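Local coordinates for exosome complex component Rrp42 (Methanothermobacter thermautotrophicus, PDB 2WNR), which probably acts as a non-catalytic subunit of the RNA-degrading exosome and helps shape the active site of Rrp41, at residues 62-67 against 159-164; 194-199 against 205-210. One frame throughout, in Å; residues are numbered along the deposited sequence.

Interaction 1: 62-67 against 159-164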
ATOM      1  N   VAL A  62     -21.470 -11.167  11.026  1.00 20.73           N
ATOM      2  CA  VAL A  62     -20.376 -10.753  11.886  1.00 21.90           C
ATOM      3  C   VAL A  62     -19.687 -11.971  12.473  1.00 22.82           C
ATOM      4  O   VAL A  62     -20.338 -12.906  12.912  1.00 25.91           O
ATOM      5  CB  VAL A  62     -20.852  -9.807  13.019  1.00 21.91           C
ATOM      6  CG1 VAL A  62     -19.715  -9.487  13.979  1.00 22.10           C
ATOM      7  CG2 VAL A  62     -21.417  -8.528  12.442  1.00 18.58           C
ATOM      8  N   GLY A  63     -18.364 -11.960  12.464  1.00 22.58           N
ATOM      9  CA  GLY A  63     -17.600 -12.987  13.142  1.00 22.70           C
ATOM     10  C   GLY A  63     -16.748 -12.369  14.231  1.00 23.02           C
ATOM     11  O   GLY A  63     -16.257 -11.244  14.085  1.00 23.96           O
ATOM     12  N   VAL A  64     -16.583 -13.102  15.328  1.00 22.79           N
ATOM     13  CA  VAL A  64     -15.713 -12.678  16.413  1.00 22.86           C
ATOM     14  C   VAL A  64     -14.576 -13.691  16.521  1.00 23.57           C
ATOM     15  O   VAL A  64     -14.814 -14.871  16.783  1.00 23.69           O
ATOM     16  CB  VAL A  64     -16.459 -12.557  17.768  1.00 22.04           C
ATOM     17  CG1 VAL A  64     -15.513 -12.034  18.841  1.00 20.40           C
ATOM     18  CG2 VAL A  64     -17.660 -11.646  17.662  1.00 19.51           C
ATOM     19  N   LYS A  65     -13.346 -13.222  16.310  1.00 23.91           N
ATOM     20  CA  LYS A  65     -12.164 -14.084  16.310  1.00 23.75           C
ATOM     21  C   LYS A  65     -11.163 -13.619  17.358  1.00 22.61           C
ATOM     22  O   LYS A  65     -10.487 -12.612  17.160  1.00 21.68           O
ATOM     23  CB  LYS A  65     -11.504 -14.109  14.924  1.00 24.16           C
ATOM     24  CG  LYS A  65     -12.354 -14.733  13.811  1.00 25.15           C
ATOM     25  CD  LYS A  65     -12.610 -16.224  14.027  1.00 22.30           C
ATOM     26  CE  LYS A  65     -11.387 -17.079  13.719  1.00 20.99           C
ATOM     27  NZ  LYS A  65     -11.704 -18.536  13.840  1.00 22.60           N
ATOM     28  N   PRO A  66     -11.081 -14.348  18.486  1.00 22.24           N
ATOM     29  CA  PRO A  66     -10.172 -14.047  19.582  1.00 22.83           C
ATOM     30  C   PRO A  66      -8.745 -14.458  19.261  1.00 22.88           C
ATOM     31  O   PRO A  66      -8.510 -15.472  18.602  1.00 22.73           O
ATOM     32  CB  PRO A  66     -10.703 -14.920  20.709  1.00 23.22           C
ATOM     33  CG  PRO A  66     -11.292 -16.074  20.013  1.00 23.75           C
ATOM     34  CD  PRO A  66     -11.942 -15.496  18.808  1.00 23.15           C
ATOM     35  N   GLN A  67      -7.800 -13.672  19.745  1.00 23.24           N
ATOM     36  CA  GLN A  67      -6.399 -13.898  19.456  1.00 23.38           C
ATOM     37  C   GLN A  67      -5.559 -13.326  20.591  1.00 22.23           C
ATOM     38  O   GLN A  67      -5.990 -12.405  21.298  1.00 20.28           O
ATOM     39  CB  GLN A  67      -6.053 -13.216  18.143  1.00 23.40           C
ATOM     40  CG  GLN A  67      -4.768 -13.675  17.498  1.00 26.80           C
ATOM     41  CD  GLN A  67      -4.518 -12.948  16.205  1.00 28.20           C
ATOM     42  OE1 GLN A  67      -5.407 -12.855  15.354  1.00 31.63           O
ATOM     43  NE2 GLN A  67      -3.312 -12.413  16.049  1.00 31.14           N
ATOM     44  N   VAL A 159     -23.309  -7.042  18.477  1.00 23.91           N
ATOM     45  CA  VAL A 159     -23.781  -7.395  19.807  1.00 23.00           C
ATOM     46  C   VAL A 159     -24.178  -8.869  19.854  1.00 22.79           C
ATOM     47  O   VAL A 159     -23.755  -9.599  20.761  1.00 24.48           O
ATOM     48  CB  VAL A 159     -24.927  -6.465  20.302  1.00 22.98           C
ATOM     49  CG1 VAL A 159     -25.593  -7.021  21.551  1.00 21.53           C
ATOM     50  CG2 VAL A 159     -24.380  -5.081  20.616  1.00 22.81           C
ATOM     51  N   ALA A 160     -24.963  -9.308  18.870  1.00 21.14           N
ATOM     52  CA  ALA A 160     -25.398 -10.701  18.817  1.00 20.86           C
ATOM     53  C   ALA A 160     -24.194 -11.645  18.787  1.00 20.87           C
ATOM     54  O   ALA A 160     -24.126 -12.596  19.571  1.00 21.48           O
ATOM     55  CB  ALA A 160     -26.313 -10.944  17.622  1.00 19.47           C
ATOM     56  N   ALA A 161     -23.234 -11.355  17.908  1.00 19.93           N
ATOM     57  CA  ALA A 161     -22.047 -12.190  17.759  1.00 21.09           C
ATOM     58  C   ALA A 161     -21.227 -12.268  19.054  1.00 22.13           C
ATOM     59  O   ALA A 161     -20.694 -13.324  19.405  1.00 20.62           O
ATOM     60  CB  ALA A 161     -21.199 -11.691  16.613  1.00 20.74           C
ATOM     61  N   LEU A 162     -21.145 -11.147  19.761  1.00 22.52           N
ATOM     62  CA  LEU A 162     -20.399 -11.073  21.009  1.00 21.86           C
ATOM     63  C   LEU A 162     -21.013 -11.960  22.080  1.00 22.71           C
ATOM     64  O   LEU A 162     -20.300 -12.596  22.860  1.00 22.07           O
ATOM     65  CB  LEU A 162     -20.323  -9.631  21.512  1.00 21.99           C
ATOM     66  CG  LEU A 162     -19.354  -8.720  20.759  1.00 19.23           C
ATOM     67  CD1 LEU A 162     -19.549  -7.258  21.119  1.00 20.60           C
ATOM     68  CD2 LEU A 162     -17.916  -9.142  20.880  1.00 17.65           C
ATOM     69  N   LEU A 163     -22.340 -11.987  22.112  1.00 22.29           N
ATOM     70  CA  LEU A 163     -23.081 -12.820  23.043  1.00 22.31           C
ATOM     71  C   LEU A 163     -22.908 -14.305  22.713  1.00 22.16           C
ATOM     72  O   LEU A 163     -22.904 -15.162  23.608  1.00 21.34           O
ATOM     73  CB  LEU A 163     -24.548 -12.430  22.967  1.00 22.04           C
ATOM     74  CG  LEU A 163     -25.172 -11.461  23.977  1.00 22.75           C
ATOM     75  CD1 LEU A 163     -24.223 -10.788  25.004  1.00 23.40           C
ATOM     76  CD2 LEU A 163     -26.168 -10.502  23.350  1.00 21.50           C
ATOM     77  N   ASP A 164     -22.760 -14.586  21.417  1.00 22.01           N
ATOM     78  CA  ASP A 164     -22.576 -15.937  20.907  1.00 21.41           C
ATOM     79  C   ASP A 164     -21.151 -16.447  21.112  1.00 20.83           C
ATOM     80  O   ASP A 164     -20.899 -17.645  21.013  1.00 21.31           O
ATOM     81  CB  ASP A 164     -22.923 -15.978  19.418  1.00 21.10           C
ATOM     82  CG  ASP A 164     -22.830 -17.379  18.836  1.00 22.36           C
ATOM     83  OD1 ASP A 164     -23.648 -18.243  19.231  1.00 21.84           O
ATOM     84  OD2 ASP A 164     -21.941 -17.609  17.986  1.00 20.59           O
TER

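Interaction 2: 194-199 against 205-210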
ATOM      1  N   LEU A 194     -27.774  -1.016  22.116  1.00 21.92           N
ATOM      2  CA  LEU A 194     -28.113  -1.115  20.700  1.00 22.97           C
ATOM      3  C   LEU A 194     -28.339   0.268  20.101  1.00 23.95           C
ATOM      4  O   LEU A 194     -28.329   1.270  20.825  1.00 24.90           O
ATOM      5  CB  LEU A 194     -29.327  -2.026  20.473  1.00 22.40           C
ATOM      6  CG  LEU A 194     -29.153  -3.535  20.700  1.00 22.18           C
ATOM      7  CD1 LEU A 194     -30.466  -4.259  20.489  1.00 23.24           C
ATOM      8  CD2 LEU A 194     -28.060  -4.152  19.824  1.00 21.67           C
ATOM      9  N   MET A 195     -28.568   0.312  18.788  1.00 23.41           N
ATOM     10  CA  MET A 195     -28.589   1.569  18.065  1.00 23.33           C
ATOM     11  C   MET A 195     -29.806   1.762  17.168  1.00 24.08           C
ATOM     12  O   MET A 195     -30.257   0.841  16.473  1.00 23.74           O
ATOM     13  CB  MET A 195     -27.310   1.691  17.248  1.00 23.15           C
ATOM     14  CG  MET A 195     -27.154   2.977  16.477  1.00 23.61           C
ATOM     15  SD  MET A 195     -25.454   3.170  15.907  1.00 23.59           S
ATOM     16  CE  MET A 195     -24.633   3.584  17.456  1.00 23.22           C
ATOM     17  N   CYS A 196     -30.316   2.989  17.190  1.00 24.40           N
ATOM     18  CA  CYS A 196     -31.388   3.425  16.312  1.00 23.87           C
ATOM     19  C   CYS A 196     -30.881   4.524  15.390  1.00 23.80           C
ATOM     20  O   CYS A 196     -30.283   5.497  15.855  1.00 24.76           O
ATOM     21  CB  CYS A 196     -32.540   3.962  17.145  1.00 23.23           C
ATOM     22  SG  CYS A 196     -33.410   2.717  18.085  1.00 26.49           S
ATOM     23  N   THR A 197     -31.116   4.361  14.089  1.00 22.85           N
ATOM     24  CA  THR A 197     -30.764   5.368  13.097  1.00 22.08           C
ATOM     25  C   THR A 197     -32.031   5.983  12.529  1.00 22.23           C
ATOM     26  O   THR A 197     -32.957   5.269  12.142  1.00 22.45           O
ATOM     27  CB  THR A 197     -29.924   4.777  11.949  1.00 22.38           C
ATOM     28  OG1 THR A 197     -28.680   4.303  12.471  1.00 24.00           O
ATOM     29  CG2 THR A 197     -29.615   5.828  10.903  1.00 21.26           C
ATOM     30  N   PHE A 198     -32.054   7.311  12.485  1.00 22.11           N
ATOM     31  CA  PHE A 198     -33.182   8.079  11.966  1.00 22.01           C
ATOM     32  C   PHE A 198     -32.763   8.860  10.737  1.00 22.28           C
ATOM     33  O   PHE A 198     -31.615   9.274  10.626  1.00 23.52           O
ATOM     34  CB  PHE A 198     -33.677   9.068  13.022  1.00 22.37           C
ATOM     35  CG  PHE A 198     -34.096   8.426  14.302  1.00 22.23           C
ATOM     36  CD1 PHE A 198     -35.431   8.188  14.562  1.00 18.85           C
ATOM     37  CD2 PHE A 198     -33.151   8.058  15.255  1.00 22.59           C
ATOM     38  CE1 PHE A 198     -35.825   7.588  15.754  1.00 22.96           C
ATOM     39  CE2 PHE A 198     -33.536   7.458  16.451  1.00 21.42           C
ATOM     40  CZ  PHE A 198     -34.870   7.221  16.703  1.00 20.18           C
ATOM     41  N   ALA A 199     -33.699   9.084   9.828  1.00 21.34           N
ATOM     42  CA  ALA A 199     -33.434   9.883   8.645  1.00 21.63           C
ATOM     43  C   ALA A 199     -34.364  11.088   8.595  1.00 22.43           C
ATOM     44  O   ALA A 199     -35.581  10.940   8.706  1.00 23.07           O
ATOM     45  CB  ALA A 199     -33.592   9.036   7.392  1.00 21.81           C
ATOM     46  N   ILE A 205     -38.512  13.137  11.181  1.00 21.76           N
ATOM     47  CA  ILE A 205     -37.487  12.110  11.330  1.00 22.95           C
ATOM     48  C   ILE A 205     -38.129  10.723  11.260  1.00 23.26           C
ATOM     49  O   ILE A 205     -39.153  10.462  11.904  1.00 23.74           O
ATOM     50  CB  ILE A 205     -36.603  12.283  12.591  1.00 22.76           C
ATOM     51  CG1 ILE A 205     -37.451  12.486  13.845  1.00 23.39           C
ATOM     52  CG2 ILE A 205     -35.617  13.447  12.397  1.00 22.56           C
ATOM     53  CD1 ILE A 205     -36.751  12.079  15.119  1.00 25.41           C
ATOM     54  N   VAL A 206     -37.548   9.849  10.443  1.00 23.23           N
ATOM     55  CA  VAL A 206     -38.083   8.504  10.310  1.00 23.98           C
ATOM     56  C   VAL A 206     -37.073   7.487  10.779  1.00 23.82           C
ATOM     57  O   VAL A 206     -35.890   7.601  10.471  1.00 25.32           O
ATOM     58  CB  VAL A 206     -38.636   8.125   8.882  1.00 24.33           C
ATOM     59  CG1 VAL A 206     -39.300   9.276   8.157  1.00 24.03           C
ATOM     60  CG2 VAL A 206     -37.663   7.332   8.044  1.00 26.35           C
ATOM     61  N   LEU A 207     -37.552   6.497  11.526  1.00 23.08           N
ATOM     62  CA  LEU A 207     -36.682   5.485  12.107  1.00 23.08           C
ATOM     63  C   LEU A 207     -36.426   4.365  11.109  1.00 23.07           C
ATOM     64  O   LEU A 207     -37.350   3.912  10.438  1.00 24.00           O
ATOM     65  CB  LEU A 207     -37.292   4.935  13.404  1.00 23.12           C
ATOM     66  CG  LEU A 207     -36.686   3.720  14.116  1.00 22.26           C
ATOM     67  CD1 LEU A 207     -35.303   4.027  14.679  1.00 20.10           C
ATOM     68  CD2 LEU A 207     -37.623   3.264  15.228  1.00 22.22           C
ATOM     69  N   ASP A 208     -35.164   3.945  11.020  1.00 23.17           N
ATOM     70  CA  ASP A 208     -34.737   2.800  10.215  1.00 22.59           C
ATOM     71  C   ASP A 208     -35.079   3.002   8.731  1.00 22.44           C
ATOM     72  O   ASP A 208     -36.079   2.468   8.229  1.00 22.75           O
ATOM     73  CB  ASP A 208     -35.325   1.510  10.798  1.00 22.26           C
ATOM     74  CG  ASP A 208     -35.030   0.297   9.957  1.00 24.71           C
ATOM     75  OD1 ASP A 208     -33.895   0.187   9.469  1.00 24.64           O
ATOM     76  OD2 ASP A 208     -35.937  -0.547   9.782  1.00 24.57           O
ATOM     77  N   PRO A 209     -34.256   3.802   8.024  1.00 21.96           N
ATOM     78  CA  PRO A 209     -34.565   4.171   6.640  1.00 21.90           C
ATOM     79  C   PRO A 209     -34.257   3.090   5.622  1.00 21.90           C
ATOM     80  O   PRO A 209     -33.287   2.357   5.762  1.00 23.13           O
ATOM     81  CB  PRO A 209     -33.672   5.388   6.396  1.00 21.86           C
ATOM     82  CG  PRO A 209     -32.558   5.234   7.335  1.00 20.12           C
ATOM     83  CD  PRO A 209     -33.090   4.539   8.540  1.00 20.72           C
ATOM     84  N   SER A 210     -35.089   3.010   4.594  1.00 23.34           N
ATOM     85  CA  SER A 210     -34.883   2.071   3.490  1.00 22.98           C
ATOM     86  C   SER A 210     -33.900   2.674   2.507  1.00 23.68           C
ATOM     87  O   SER A 210     -33.543   3.847   2.634  1.00 24.53           O
ATOM     88  CB  SER A 210     -36.207   1.805   2.794  1.00 22.42           C
ATOM     89  OG  SER A 210     -36.772   3.022   2.362  1.00 22.35           O
TER

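Interaction 1: 62-67 against 159-164
Ala161 meets the strand first, with its CB aimed between two valines. Val62 CG1 lies 3.7 Å from Ala161 CB. Val64 CG2 approaches the same methyl, also with 3.7 Å between Val64 CG2 and Ala161 CB. The two valines are two residues apart and point the same way from the strand, so one small side chain serves both. They use different branches: Val62 the methyl anti to its backbone N (chi1 175°), Val64 the methyl beside it. The pairing is that of a helix laid on a sheet, here helix 150-164 on strand 58-69 in the first domain of the RNase PH fold. The segment axes come within 7.8 Å and run at 41° to each other. One residue on, Leu162 leaves the helix at its flank and reaches back with one branch: Leu162 CD2 stands 4.1 Å from Val64 CG2. Leu162 also packs on Leu139 of the neighbouring strand 133-145. No hydrogen bond crosses between the segments. At the far end of the segment, Asp164 turns its carboxylate to the start of strand 49-55, where OD2 accepts a bond from Ser50 N.

Interaction 2: 194-199 against 205-210
Leu207 and Phe198 face each other as a non-hydrogen-bonded antiparallel pair, and the leucine side chain can be followed across the ring. CB lies beside CD1 and CE1 of the ring, with Leu207 CB 3.8 Å from Phe198 CE1. CG stands anti to the backbone N (chi1 171°), which carries the chain along the neighbouring strand. At the tip, Leu207 CD1 sits over a face of the ring, 4.0 Å from the Phe198 centroid and 21° off the ring normal. This is a CH-pi contact, shifted toward the rim. The same methyl reaches Cys196, with Leu207 CD1 3.7 Å from Cys196 CB. Ile205 adds its end methyl to the ring, Ile205 CD1 lying 4.1 Å from Phe198 CD1. Ile253 of helix 244-268 also packs on Phe198. With Phe198 cut back to an alanine, the Leu207 and Ile205 methyls would probably lose their aromatic partner, and a gap is likely to open next to Ile253. Ala199 and Val206 point to the opposite face of the sheet from Phe198 and Leu207, and Ala199 CB meets Pro209 CB at 3.8 Å. Ala199 and Val206 form the hydrogen-bonded pair: Ala199 N to Val206 O at 2.7 Å, and Val206 N to Ala199 O at 2.8 Å. A third bond, Asp208 N to Thr197 O at 2.8 Å, extends the pairing past the end of the strand. The side chains of Asp208 and Thr197 have their polar partners elsewhere, in a salt bridge to Arg35 and a hydrogen bond to Asp152. Ser210 then caps the helix that follows. The whole is a beta hairpin of strands 193-201 and 204-207, at one side of the four-stranded antiparallel sheet in the second RNase PH domain.

Both contacts are buried, but they hold different elements. Interaction 1 sets a helix on a sheet in the range of the first family domain. Interaction 2 joins two neighbouring strands in the range of the second. Their centres are about 24 Å apart, on opposite sides of the chain's centre. The first is purely apolar and buries 159 Å². The second buries 421 Å² and adds backbone hydrogen bonds to its side-chain packing. They touch directly where Val159 CG2 lies 3.9 Å from Leu194 CD2. Helix 244-268 packs against both, with Leu265 on 159-164 and Val258 and Ile253 on 194-199. Helix 150-164 also reaches the hairpin through Phe151 on Thr197.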